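Zinc-type alcohol dehydrogenase-like protein YAHK (Escherichia coli, PDB 1UUF) reduces a wide range of aldehydes to the corresponding alcohols as a zinc-dependent enzyme, with a strong preference for NADPH over NADH. Local coordinates at residues Asp342-Asn345 against Glu346-Arg350. Residues are numbered along the deposited sequence; the frame is centred on the assembly and turned at random.
Sequences DQIN and EAYER
Ile344 and Tyr348 meet one turn apart in the first turns of helix 344-352, a local side-chain contact at the N-terminal end of the helix that links strands 336-339 and 359-363 in a beta-alpha-beta unit. The two side chains run side by side: CG2 of Ile344 sits over the face of the Tyr348 ring in a CH-pi contact, 4.0 Å from the centroid and 24° off the normal. With chi1 at -52°, CG1 of Ile344 lies beside the backbone N and CG2 on the far side from it, where this methyl meets the ring. Leu35 touches both side chains; Tyr348 also packs on helix 61-68, and Ile344 on Tyr149, whose hydroxyl is hydrogen-bonded to that of Tyr348. Without the ring, as with an alanine at Tyr348, the Ile344 methyl would probably lose the face it rests on and the Tyr149 hydroxyl this partner. The Tyr348 side chain is about 8 Å from that of Cys60, a ligand of the catalytic zinc.

Gln343 is the N-cap residue, and its O accepts from Ala347 N at 3.0 Å. On the outer side, the Glu346 chain bends at chi2 (89°) back toward the helix start. Asn345 OD1 accepts from Leu35 N, while one water donates to Glu346 OE1 and Asp342 O and accepts from Asn345 N and, at 2.8 Å, from Asn345 ND2.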
loop_
_atom_site.group_PDB
_atom_site.type_symbol
_atom_site.label_atom_id
_atom_site.label_comp_id
_atom_site.label_asym_id
_atom_site.label_seq_id
_atom_site.Cartn_x
_atom_site.Cartn_y
_atom_site.Cartn_z
ATOM N N ASP A 342 19.058 -5.903 -36.398
ATOM C CA ASP A 342 19.644 -4.602 -36.713
ATOM C C ASP A 342 18.627 -3.466 -36.732
ATOM O O ASP A 342 18.955 -2.340 -37.109
ATOM C CB ASP A 342 20.371 -4.654 -38.059
ATOM C CG ASP A 342 19.488 -5.162 -39.182
ATOM O OD1 ASP A 342 18.353 -4.662 -39.325
ATOM O OD2 ASP A 342 19.936 -6.060 -39.926
ATOM N N GLN A 343 17.398 -3.759 -36.320
ATOM C CA GLN A 343 16.335 -2.757 -36.300
ATOM C C GLN A 343 15.936 -2.363 -34.881
ATOM O O GLN A 343 14.955 -1.649 -34.678
ATOM C CB GLN A 343 15.111 -3.293 -37.050
ATOM C CG GLN A 343 15.314 -3.394 -38.557
ATOM C CD GLN A 343 14.166 -4.088 -39.270
ATOM O OE1 GLN A 343 13.917 -3.837 -40.449
ATOM N NE2 GLN A 343 13.472 -4.973 -38.564
ATOM N N ILE A 344 16.707 -2.811 -33.896
ATOM C CA ILE A 344 16.370 -2.510 -32.513
ATOM C C ILE A 344 16.394 -1.024 -32.163
ATOM O O ILE A 344 15.550 -0.554 -31.400
ATOM C CB ILE A 344 17.285 -3.283 -31.539
ATOM C CG1 ILE A 344 17.280 -4.769 -31.901
ATOM C CG2 ILE A 344 16.775 -3.122 -30.118
ATOM C CD1 ILE A 344 18.265 -5.603 -31.112
ATOM N N ASN A 345 17.344 -0.275 -32.719
ATOM C CA ASN A 345 17.413 1.154 -32.427
ATOM C C ASN A 345 16.140 1.857 -32.897
ATOM O O ASN A 345 15.593 2.703 -32.189
ATOM C CB ASN A 345 18.633 1.783 -33.105
ATOM C CG ASN A 345 19.937 1.266 -32.539
ATOM O OD1 ASN A 345 20.218 1.423 -31.347
ATOM N ND2 ASN A 345 20.742 0.644 -33.389
ATOM N N GLU A 346 15.672 1.497 -34.089
ATOM C CA GLU A 346 14.455 2.086 -34.639
ATOM C C GLU A 346 13.262 1.646 -33.799
ATOM O O GLU A 346 12.304 2.394 -33.619
ATOM C CB GLU A 346 14.249 1.647 -36.094
ATOM C CG GLU A 346 15.353 2.075 -37.056
ATOM C CD GLU A 346 16.486 1.066 -37.146
ATOM O OE1 GLU A 346 17.116 0.769 -36.109
ATOM O OE2 GLU A 346 16.743 0.567 -38.262
ATOM N N ALA A 347 13.330 0.421 -33.288
ATOM C CA ALA A 347 12.266 -0.121 -32.453
ATOM C C ALA A 347 12.134 0.708 -31.178
ATOM O O ALA A 347 11.030 1.041 -30.757
ATOM C CB ALA A 347 12.563 -1.576 -32.110
ATOM N N TYR A 348 13.264 1.049 -30.566
ATOM C CA TYR A 348 13.232 1.848 -29.348
ATOM C C TYR A 348 12.493 3.157 -29.592
ATOM O O TYR A 348 11.634 3.551 -28.803
ATOM C CB TYR A 348 14.647 2.162 -28.848
ATOM C CG TYR A 348 15.402 0.990 -28.253
ATOM C CD1 TYR A 348 14.729 -0.096 -27.695
ATOM C CD2 TYR A 348 16.796 0.996 -28.201
ATOM C CE1 TYR A 348 15.430 -1.151 -27.097
ATOM C CE2 TYR A 348 17.505 -0.047 -27.607
ATOM C CZ TYR A 348 16.816 -1.117 -27.059
ATOM O OH TYR A 348 17.518 -2.144 -26.470
ATOM N N GLU A 349 12.831 3.824 -30.691
ATOM C CA GLU A 349 12.206 5.096 -31.039
ATOM C C GLU A 349 10.688 4.968 -31.075
ATOM O O GLU A 349 9.972 5.794 -30.510
ATOM C CB GLU A 349 12.719 5.580 -32.396
ATOM C CG GLU A 349 14.237 5.616 -32.515
ATOM C CD GLU A 349 14.893 6.561 -31.521
ATOM O OE1 GLU A 349 16.140 6.582 -31.460
ATOM O OE2 GLU A 349 14.167 7.285 -30.807
ATOM N N ARG A 350 10.199 3.923 -31.735
ATOM C CA ARG A 350 8.763 3.697 -31.836
ATOM C C ARG A 350 8.145 3.370 -30.478
ATOM O O ARG A 350 7.032 3.795 -30.176
ATOM C CB ARG A 350 8.481 2.570 -32.834
ATOM C CG ARG A 350 8.804 2.939 -34.279
ATOM C CD ARG A 350 8.526 1.789 -35.233
ATOM N NE ARG A 350 7.158 1.292 -35.105
ATOM C CZ ARG A 350 6.711 0.183 -35.684
ATOM N NH1 ARG A 350 7.522 -0.549 -36.438
ATOM N NH2 ARG A 350 5.457 -0.208 -35.490
HETATM O O HOH W 1 19.092 -0.463 -35.293
HETATM O O HOH W 2 17.866 -1.057 -39.859
#